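PDB 3PNZ: phosphotriesterase family protein from Listeria monocytogenes serotype 4b str. H7858, which probably hydrolyses phosphorylated sugar lactones, using two zinc ions held in an amidohydrolase-fold (beta/alpha) barrel. Local coordinates for residues Lys45-Leu50 / Lys280-Gly285; Val173-His178 / Lys202-Pro207; Ala182-His187 / Glu209-Gly214. All blocks are in the same frame, centred on the assembly; numbering follows the deposited sequence.

Interaction 1 of 3, residues Lys45-Leu50 / Lys280-Gly285; sequences KEKSQL and KHYGHG
K47 lies across Y282 and runs on beside the backbone of 281-282. K47 CB sits over the face of the Y282 ring, 3.8 Å from its centroid and 9° off the normal, a CH-pi contact. CG and CD follow the carbonyl of H281, with K47 CD 3.4 Å from H281 O. With the chain extended beyond CG, the ammonium group clears the ring, and K47 NZ donates over 2.9 Å to a water that donates to Y282 O. S48 OG lies at the edge of the Y282 ring, near its plane, and accepts a 2.7 Å hydrogen bond from Y282 OH. The same phenol oxygen meets D44 N and S48 OG also bonds I25 O, so each hydroxyl has a further partner. One turn further along, L50 CB covers one face of the H281 imidazole, 3.6 Å from its centroid; K280 CG lies over the opposite face, and H281 NE2 is hydrogen-bonded to D54 OD2. The contact joins the N-terminal turns of helix 45-57 to the short, weakly bonded helix 280-283 that follows strand 267-269. D51 of helix 45-57 accepts the backbone N-H groups of K280 and H281, while K45 and Q49 face helix 75-85.

Interaction 2 of 3, residues Val173-His178 / Lys202-Pro207; sequences VARAHH and KQENIP
R175 and E204 form a side-on salt bridge in which two nitrogens each take one carboxylate oxygen. R175 NE donates to E204 OE1 over 2.9 Å, nearly straight at 175°, and R175 NH2 meets E204 OE2 at 3.0 Å. Both oxygens lie near the guanidinium plane at its edge, yet the two flat groups are turned 41° from each other, so that OE1 is met from above the carboxylate plane and OE2 on its syn side. The arginine gets there with its chain extended from CG to NE, whereas E204 bends at chi2 (-70°) to bring its carboxylate round. The backbone of E204 is gripped as well: H178 NE2 donates over 2.7 Å to E204 O, which lies in the plane of the imidazole. I206 CD1 sits over one face of the H178 ring, 3.9 Å from the centroid, and also touches H177 CD2. Between these polar groups, A174 CB packs on E204 CB at 3.7 Å and on I206 CG1 at 3.8 Å.

These residues of 202-207 are presented by a Schellman motif that ends helix 194-203. N205, with positive phi, is its C-prime residue; I206 N returns to L201 O and N205 N bonds K202 O. The turn leaves E204 O directed at H178 and places I206 against helix 164-180, the preceding helix of the barrel's outer layer.

Farther out, R171, one turn before R175, pairs with E204 OE2 and also bonds Q203 OE1, giving the carboxylate a second arginine. H177 is fixed through ND1 to A182 O, just ahead of strand 184-186. I184 of that strand touches both H177 and I206, and L201 packs on A174 and I206.

Interaction 3 of 3, residues Ala182-His187 / Glu209-Gly214; sequences APIHSH and EYLSIG
S212 OG is gripped from two directions: H185 ND1 donates to it over 2.8 Å at 165°, and S212 OG in turn donates a hydrogen bond to a water 2.7 Å away. That water donates to I184 O, which also accepts S212 N at 2.8 Å. The network sits on two neighbouring parallel strands, 184-186 and 211-213, joined through helix 194-203 in a beta-alpha-beta crossover of the TIM barrel. The axes of these short strands approach to 4.7 Å and lie 19° from parallel.

Backbone pairing begins with I184 N to Y210 O, passes through the S212 N to I184 O bond and continues with S186 N to S212 O. Two CA-H...O contacts, from L211 CA to I184 O and from H185 CA to S212 O, fill in between these bonds.

On the face bearing H185 and S212, the imidazole has CG anti to the backbone N (chi1 -175°), which brings its ND1 edge alongside the serine with the hydroxyl close to the ring plane. Its other nitrogen, NE2, is hydrogen-bonded to ND1 of H22, a zinc ligand; H185 thus belongs to the second shell of the metal site and probably helps to orient H22. The face bearing I184, L211, S186 and I213 is turned to the helical layer. There I184 CG2 packs on L211 CD1 at 3.8 Å, L211 touches L201 and I213 touches I198, both of helix 194-203, and S186 OG bonds Q197 of that helix.

Beyond the strands the chain leads directly to the metal: H187 ND1 and H215, the residue after G214, bind the same zinc ion. Just short of these ligands, G214 N donates to S186 O over 2.8 Å, the last backbone bond of the pair.

In the fold
From the N terminus, the chain reaches 45-50, whose partner 280-285 comes 230 residues later, so interaction 1 closes a long loop that encloses both other contacts. Within that span the order is 173-178, 182-187, 202-207, 209-214: interactions 2 and 3 cross, each starting before the other has closed. Interaction 2 joins the C-terminal part of helix 164-180 to the end of helix 194-203 and the turn after it, interaction 3 the two inner strands that alternate with them, and the pair touch, with centres 11 Å apart. Interaction 1 lies on the opposite side of the chain's centre from interaction 2, about 37 Å between centres, and ties helix 45-57 to the short helical segment after strand 267-269.

Interaction 1 of 3, residues Lys45-Leu50 / Lys280-Gly285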
loop_
_atom_site.group_PDB
_atom_site.type_symbol
_atom_site.label_atom_id
_atom_site.label_comp_id
_atom_site.label_asym_id
_atom_site.label_seq_id
_atom_site.Cartn_x
_atom_site.Cartn_y
_atom_site.Cartn_z
ATOM N N LYS A 45 4.818 16.008 11.113
ATOM C CA LYS A 45 3.391 16.009 10.789
ATOM C C LYS A 45 2.966 17.209 9.938
ATOM O O LYS A 45 2.198 17.064 8.987
ATOM C CB LYS A 45 2.555 15.915 12.078
ATOM C CG LYS A 45 1.035 15.942 11.876
ATOM C CD LYS A 45 0.491 17.370 11.830
ATOM C CE LYS A 45 -0.998 17.406 12.190
ATOM N NZ LYS A 45 -1.549 18.788 12.083
ATOM N N GLU A 46 3.454 18.399 10.267
ATOM C CA GLU A 46 3.004 19.583 9.543
ATOM C C GLU A 46 3.537 19.613 8.109
ATOM O O GLU A 46 2.853 20.086 7.195
ATOM C CB GLU A 46 3.358 20.869 10.297
ATOM C CG GLU A 46 2.685 20.991 11.676
ATOM C CD GLU A 46 1.157 20.994 11.617
ATOM O OE1 GLU A 46 0.580 21.329 10.558
ATOM O OE2 GLU A 46 0.529 20.669 12.650
ATOM N N LYS A 47 4.748 19.096 7.908
ATOM C CA LYS A 47 5.304 19.013 6.556
ATOM C C LYS A 47 4.558 17.974 5.709
ATOM O O LYS A 47 4.190 18.249 4.565
ATOM C CB LYS A 47 6.813 18.737 6.582
ATOM C CG LYS A 47 7.636 19.921 7.090
ATOM C CD LYS A 47 9.133 19.634 7.088
ATOM C CE LYS A 47 9.910 20.844 7.589
ATOM N NZ LYS A 47 11.368 20.584 7.645
ATOM N N SER A 48 4.318 16.795 6.279
ATOM C CA SER A 48 3.534 15.784 5.577
ATOM C C SER A 48 2.174 16.349 5.222
ATOM O O SER A 48 1.677 16.158 4.111
ATOM C CB SER A 48 3.384 14.515 6.414
ATOM O OG SER A 48 4.644 13.948 6.715
ATOM N N GLN A 49 1.580 17.078 6.163
ATOM C CA GLN A 49 0.255 17.645 5.945
ATOM C C GLN A 49 0.206 18.601 4.752
ATOM O O GLN A 49 -0.777 18.637 4.010
ATOM C CB GLN A 49 -0.257 18.333 7.215
ATOM C CG GLN A 49 -1.597 19.005 7.018
ATOM C CD GLN A 49 -2.235 19.424 8.329
ATOM O OE1 GLN A 49 -1.947 18.851 9.384
ATOM N NE2 GLN A 49 -3.106 20.423 8.268
ATOM N N LEU A 50 1.264 19.378 4.554
ATOM C CA LEU A 50 1.290 20.303 3.430
ATOM C C LEU A 50 1.195 19.567 2.087
ATOM O O LEU A 50 0.516 20.033 1.172
ATOM C CB LEU A 50 2.526 21.197 3.490
ATOM C CG LEU A 50 2.506 22.210 4.639
ATOM C CD1 LEU A 50 3.878 22.848 4.846
ATOM C CD2 LEU A 50 1.451 23.268 4.383
ATOM N N LYS A 280 7.298 17.211 -1.403
ATOM C CA LYS A 280 7.505 18.587 -1.808
ATOM C C LYS A 280 7.905 19.432 -0.599
ATOM O O LYS A 280 8.844 20.233 -0.660
ATOM C CB LYS A 280 6.231 19.138 -2.447
ATOM C CG LYS A 280 6.355 20.555 -2.980
ATOM C CD LYS A 280 5.061 21.013 -3.633
ATOM C CE LYS A 280 5.201 22.410 -4.228
ATOM N NZ LYS A 280 3.904 22.896 -4.792
ATOM N N HIS A 281 7.210 19.232 0.514
ATOM C CA HIS A 281 7.382 20.127 1.658
ATOM C C HIS A 281 8.383 19.651 2.707
ATOM O O HIS A 281 8.529 20.269 3.762
ATOM C CB HIS A 281 6.017 20.475 2.264
ATOM C CG HIS A 281 5.112 21.164 1.295
ATOM N ND1 HIS A 281 5.168 22.522 1.065
ATOM C CD2 HIS A 281 4.165 20.679 0.458
ATOM C CE1 HIS A 281 4.279 22.848 0.144
ATOM N NE2 HIS A 281 3.657 21.747 -0.241
ATOM N N TYR A 282 9.076 18.554 2.422
ATOM C CA TYR A 282 10.270 18.217 3.183
ATOM C C TYR A 282 11.468 18.613 2.320
ATOM O O TYR A 282 12.068 19.660 2.530
ATOM C CB TYR A 282 10.356 16.724 3.494
ATOM C CG TYR A 282 9.466 16.142 4.590
ATOM C CD1 TYR A 282 9.960 15.932 5.875
ATOM C CD2 TYR A 282 8.171 15.702 4.312
ATOM C CE1 TYR A 282 9.172 15.347 6.871
ATOM C CE2 TYR A 282 7.372 15.107 5.305
ATOM C CZ TYR A 282 7.887 14.936 6.578
ATOM O OH TYR A 282 7.128 14.341 7.564
ATOM N N GLY A 283 11.794 17.780 1.331
ATOM C CA GLY A 283 12.987 17.983 0.521
ATOM C C GLY A 283 12.793 18.488 -0.900
ATOM O O GLY A 283 13.687 18.344 -1.739
ATOM N N HIS A 284 11.637 19.085 -1.175
ATOM C CA HIS A 284 11.365 19.689 -2.480
ATOM C C HIS A 284 11.353 18.682 -3.622
ATOM O O HIS A 284 11.739 18.997 -4.749
ATOM C CB HIS A 284 12.343 20.839 -2.758
ATOM C CG HIS A 284 12.404 21.844 -1.652
ATOM N ND1 HIS A 284 13.411 21.853 -0.711
ATOM C CD2 HIS A 284 11.566 22.853 -1.318
ATOM C CE1 HIS A 284 13.199 22.835 0.147
ATOM N NE2 HIS A 284 12.086 23.456 -0.199
ATOM N N GLY A 285 10.881 17.479 -3.327
ATOM C CA GLY A 285 10.714 16.460 -4.343
ATOM C C GLY A 285 9.371 16.615 -5.033
ATOM O O GLY A 285 8.680 17.617 -4.840
HETATM O O HOH W 1 12.078 21.219 4.860
#

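Interaction 2 of 3, residues Val173-His178 / Lys202-Pro207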
loop_
_atom_site.group_PDB
_atom_site.type_symbol
_atom_site.label_atom_id
_atom_site.label_comp_id
_atom_site.label_asym_id
_atom_site.label_seq_id
_atom_site.Cartn_x
_atom_site.Cartn_y
_atom_site.Cartn_z
ATOM N N VAL A 173 -1.965 -13.471 7.685
ATOM C CA VAL A 173 -2.745 -12.413 7.048
ATOM C C VAL A 173 -3.926 -12.966 6.250
ATOM O O VAL A 173 -5.024 -12.405 6.291
ATOM C CB VAL A 173 -1.844 -11.534 6.160
ATOM C CG1 VAL A 173 -2.676 -10.623 5.279
ATOM C CG2 VAL A 173 -0.900 -10.731 7.042
ATOM N N ALA A 174 -3.708 -14.074 5.540
ATOM C CA ALA A 174 -4.795 -14.736 4.825
ATOM C C ALA A 174 -5.915 -15.098 5.804
ATOM O O ALA A 174 -7.096 -14.872 5.545
ATOM C CB ALA A 174 -4.287 -15.974 4.101
ATOM N N ARG A 175 -5.526 -15.641 6.945
ATOM C CA ARG A 175 -6.506 -16.051 7.942
ATOM C C ARG A 175 -7.184 -14.845 8.589
ATOM O O ARG A 175 -8.362 -14.913 8.952
ATOM C CB ARG A 175 -5.854 -16.997 8.946
ATOM C CG ARG A 175 -5.412 -18.290 8.257
ATOM C CD ARG A 175 -4.468 -19.120 9.100
ATOM N NE ARG A 175 -3.799 -20.125 8.278
ATOM C CZ ARG A 175 -2.962 -21.043 8.755
ATOM N NH1 ARG A 175 -2.695 -21.089 10.055
ATOM N NH2 ARG A 175 -2.397 -21.917 7.928
ATOM N N ALA A 176 -6.463 -13.733 8.701
ATOM C CA ALA A 176 -7.074 -12.491 9.173
ATOM C C ALA A 176 -8.097 -12.000 8.155
ATOM O O ALA A 176 -9.140 -11.456 8.524
ATOM C CB ALA A 176 -6.018 -11.422 9.451
ATOM N N HIS A 177 -7.813 -12.188 6.867
ATOM C CA HIS A 177 -8.820 -11.859 5.868
ATOM C C HIS A 177 -10.080 -12.704 6.058
ATOM O O HIS A 177 -11.199 -12.198 5.964
ATOM C CB HIS A 177 -8.343 -12.061 4.435
ATOM C CG HIS A 177 -9.483 -12.134 3.470
ATOM N ND1 HIS A 177 -10.103 -11.009 2.971
ATOM C CD2 HIS A 177 -10.175 -13.193 2.987
ATOM C CE1 HIS A 177 -11.109 -11.374 2.196
ATOM N NE2 HIS A 177 -11.176 -12.693 2.192
ATOM N N HIS A 178 -9.909 -14.000 6.283
ATOM C CA HIS A 178 -11.085 -14.858 6.429
ATOM C C HIS A 178 -11.981 -14.380 7.574
ATOM O O HIS A 178 -13.209 -14.457 7.482
ATOM C CB HIS A 178 -10.695 -16.319 6.606
ATOM C CG HIS A 178 -10.260 -16.975 5.334
ATOM N ND1 HIS A 178 -11.065 -17.028 4.218
ATOM C CD2 HIS A 178 -9.110 -17.607 5.000
ATOM C CE1 HIS A 178 -10.432 -17.663 3.250
ATOM N NE2 HIS A 178 -9.246 -18.029 3.700
ATOM N N LYS A 202 -3.612 -19.332 -2.540
ATOM C CA LYS A 202 -4.523 -20.360 -3.033
ATOM C C LYS A 202 -4.640 -21.515 -2.043
ATOM O O LYS A 202 -5.728 -22.049 -1.839
ATOM C CB LYS A 202 -4.090 -20.860 -4.411
ATOM C CG LYS A 202 -4.437 -19.884 -5.515
ATOM C CD LYS A 202 -3.700 -20.183 -6.808
ATOM C CE LYS A 202 -3.960 -21.579 -7.312
ATOM N NZ LYS A 202 -3.110 -21.847 -8.513
ATOM N N GLN A 203 -3.526 -21.892 -1.418
ATOM C CA GLN A 203 -3.567 -22.912 -0.371
ATOM C C GLN A 203 -4.443 -22.465 0.792
ATOM O O GLN A 203 -5.064 -23.290 1.465
ATOM C CB GLN A 203 -2.163 -23.216 0.148
ATOM C CG GLN A 203 -1.228 -23.818 -0.890
ATOM C CD GLN A 203 0.201 -23.845 -0.401
ATOM O OE1 GLN A 203 0.468 -23.601 0.776
ATOM N NE2 GLN A 203 1.135 -24.129 -1.304
ATOM N N GLU A 204 -4.471 -21.158 1.036
ATOM C CA GLU A 204 -5.258 -20.593 2.127
ATOM C C GLU A 204 -6.678 -20.221 1.695
ATOM O O GLU A 204 -7.400 -19.544 2.432
ATOM C CB GLU A 204 -4.546 -19.372 2.738
ATOM C CG GLU A 204 -3.193 -19.706 3.409
ATOM C CD GLU A 204 -3.349 -20.508 4.707
ATOM O OE1 GLU A 204 -4.360 -20.300 5.416
ATOM O OE2 GLU A 204 -2.460 -21.344 5.021
ATOM N N ASN A 205 -7.057 -20.661 0.501
ATOM C CA ASN A 205 -8.411 -20.471 -0.018
ATOM C C ASN A 205 -8.832 -19.011 -0.138
ATOM O O ASN A 205 -9.988 -18.650 0.158
ATOM C CB ASN A 205 -9.404 -21.264 0.829
ATOM C CG ASN A 205 -9.099 -22.753 0.821
ATOM O OD1 ASN A 205 -8.948 -23.362 -0.247
ATOM N ND2 ASN A 205 -8.987 -23.346 2.009
ATOM N N ILE A 206 -7.899 -18.181 -0.599
ATOM C CA ILE A 206 -8.146 -16.752 -0.807
ATOM C C ILE A 206 -8.443 -16.452 -2.274
ATOM O O ILE A 206 -7.610 -16.692 -3.148
ATOM C CB ILE A 206 -6.906 -15.908 -0.383
ATOM C CG1 ILE A 206 -6.584 -16.099 1.105
ATOM C CG2 ILE A 206 -7.110 -14.428 -0.721
ATOM C CD1 ILE A 206 -7.558 -15.427 2.060
ATOM N N PRO A 207 -9.647 -15.931 -2.562
ATOM C CA PRO A 207 -9.907 -15.469 -3.928
ATOM C C PRO A 207 -8.912 -14.376 -4.328
ATOM O O PRO A 207 -8.752 -13.387 -3.607
ATOM C CB PRO A 207 -11.328 -14.895 -3.841
ATOM C CG PRO A 207 -11.952 -15.619 -2.661
ATOM C CD PRO A 207 -10.809 -15.761 -1.675
#

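Interaction 3 of 3, residues Ala182-His187 / Glu209-Gly214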
loop_
_atom_site.group_PDB
_atom_site.type_symbol
_atom_site.label_atom_id
_atom_site.label_comp_id
_atom_site.label_asym_id
_atom_site.label_seq_id
_atom_site.Cartn_x
_atom_site.Cartn_y
_atom_site.Cartn_z
ATOM N N ALA A 182 -11.351 -8.077 5.114
ATOM C CA ALA A 182 -10.592 -6.919 4.637
ATOM C C ALA A 182 -9.817 -7.237 3.361
ATOM O O ALA A 182 -9.356 -8.364 3.182
ATOM C CB ALA A 182 -9.616 -6.428 5.722
ATOM N N PRO A 183 -9.662 -6.237 2.482
ATOM C CA PRO A 183 -8.844 -6.404 1.276
ATOM C C PRO A 183 -7.408 -6.714 1.687
ATOM O O PRO A 183 -7.006 -6.344 2.793
ATOM C CB PRO A 183 -8.884 -5.025 0.612
ATOM C CG PRO A 183 -9.949 -4.273 1.274
ATOM C CD PRO A 183 -10.151 -4.860 2.640
ATOM N N ILE A 184 -6.657 -7.370 0.804
ATOM C CA ILE A 184 -5.290 -7.798 1.102
ATOM C C ILE A 184 -4.339 -7.076 0.156
ATOM O O ILE A 184 -4.630 -6.921 -1.033
ATOM C CB ILE A 184 -5.123 -9.324 0.904
ATOM C CG1 ILE A 184 -6.127 -10.098 1.767
ATOM C CG2 ILE A 184 -3.702 -9.758 1.251
ATOM C CD1 ILE A 184 -6.355 -11.529 1.288
ATOM N N HIS A 185 -3.203 -6.632 0.692
ATOM C CA HIS A 185 -2.176 -5.973 -0.118
ATOM C C HIS A 185 -0.871 -6.703 0.124
ATOM O O HIS A 185 -0.619 -7.170 1.226
ATOM C CB HIS A 185 -2.035 -4.508 0.291
ATOM C CG HIS A 185 -1.085 -3.726 -0.564
ATOM N ND1 HIS A 185 -1.300 -3.518 -1.909
ATOM C CD2 HIS A 185 0.064 -3.076 -0.260
ATOM C CE1 HIS A 185 -0.314 -2.786 -2.403
ATOM N NE2 HIS A 185 0.529 -2.509 -1.425
ATOM N N SER A 186 -0.043 -6.826 -0.907
ATOM C CA SER A 186 1.276 -7.417 -0.689
ATOM C C SER A 186 2.400 -6.485 -1.129
ATOM O O SER A 186 2.240 -5.676 -2.041
ATOM C CB SER A 186 1.398 -8.772 -1.392
ATOM O OG SER A 186 1.525 -8.618 -2.795
ATOM N N HIS A 187 3.529 -6.589 -0.439
ATOM C CA HIS A 187 4.763 -5.987 -0.911
ATOM C C HIS A 187 5.520 -7.054 -1.690
ATOM O O HIS A 187 5.696 -8.157 -1.196
ATOM C CB HIS A 187 5.612 -5.543 0.277
ATOM C CG HIS A 187 7.032 -5.247 -0.079
ATOM N ND1 HIS A 187 7.480 -3.975 -0.351
ATOM C CD2 HIS A 187 8.108 -6.061 -0.205
ATOM C CE1 HIS A 187 8.774 -4.013 -0.631
ATOM N NE2 HIS A 187 9.180 -5.268 -0.547
ATOM N N GLU A 209 -8.840 -12.057 -6.508
ATOM C CA GLU A 209 -9.311 -10.712 -6.786
ATOM C C GLU A 209 -9.440 -9.895 -5.496
ATOM O O GLU A 209 -9.755 -8.707 -5.543
ATOM C CB GLU A 209 -10.638 -10.729 -7.562
ATOM C CG GLU A 209 -11.820 -11.257 -6.769
ATOM C CD GLU A 209 -12.041 -12.758 -6.912
ATOM O OE1 GLU A 209 -13.189 -13.206 -6.699
ATOM O OE2 GLU A 209 -11.089 -13.507 -7.226
ATOM N N TYR A 210 -9.188 -10.525 -4.352
ATOM C CA TYR A 210 -9.169 -9.815 -3.070
ATOM C C TYR A 210 -7.792 -9.246 -2.745
ATOM O O TYR A 210 -7.591 -8.656 -1.680
ATOM C CB TYR A 210 -9.564 -10.752 -1.922
ATOM C CG TYR A 210 -10.988 -11.279 -1.957
ATOM C CD1 TYR A 210 -11.910 -10.836 -2.900
ATOM C CD2 TYR A 210 -11.401 -12.227 -1.032
ATOM C CE1 TYR A 210 -13.220 -11.344 -2.913
ATOM C CE2 TYR A 210 -12.704 -12.735 -1.034
ATOM C CZ TYR A 210 -13.601 -12.287 -1.980
ATOM O OH TYR A 210 -14.893 -12.790 -1.983
ATOM N N LEU A 211 -6.844 -9.458 -3.650
ATOM C CA LEU A 211 -5.454 -9.064 -3.423
ATOM C C LEU A 211 -5.041 -7.937 -4.367
ATOM O O LEU A 211 -5.375 -7.971 -5.549
ATOM C CB LEU A 211 -4.547 -10.272 -3.681
ATOM C CG LEU A 211 -3.029 -10.021 -3.704
ATOM C CD1 LEU A 211 -2.507 -9.709 -2.306
ATOM C CD2 LEU A 211 -2.320 -11.249 -4.278
ATOM N N SER A 212 -4.331 -6.931 -3.853
ATOM C CA SER A 212 -3.586 -6.023 -4.729
ATOM C C SER A 212 -2.104 -6.258 -4.481
ATOM O O SER A 212 -1.663 -6.357 -3.334
ATOM C CB SER A 212 -3.936 -4.550 -4.492
ATOM O OG SER A 212 -3.757 -4.197 -3.139
ATOM N N ILE A 213 -1.351 -6.363 -5.564
ATOM C CA ILE A 213 0.066 -6.683 -5.463
ATOM C C ILE A 213 0.887 -5.422 -5.702
ATOM O O ILE A 213 0.835 -4.818 -6.777
ATOM C CB ILE A 213 0.437 -7.786 -6.455
ATOM C CG1 ILE A 213 -0.421 -9.027 -6.199
ATOM C CG2 ILE A 213 1.955 -8.105 -6.386
ATOM C CD1 ILE A 213 -0.213 -10.117 -7.208
ATOM N N GLY A 214 1.632 -5.020 -4.680
ATOM C CA GLY A 214 2.430 -3.807 -4.747
ATOM C C GLY A 214 3.693 -3.966 -5.583
ATOM O O GLY A 214 4.212 -5.075 -5.745
HETATM O O HOH W 2 -5.712 -4.106 -1.280
#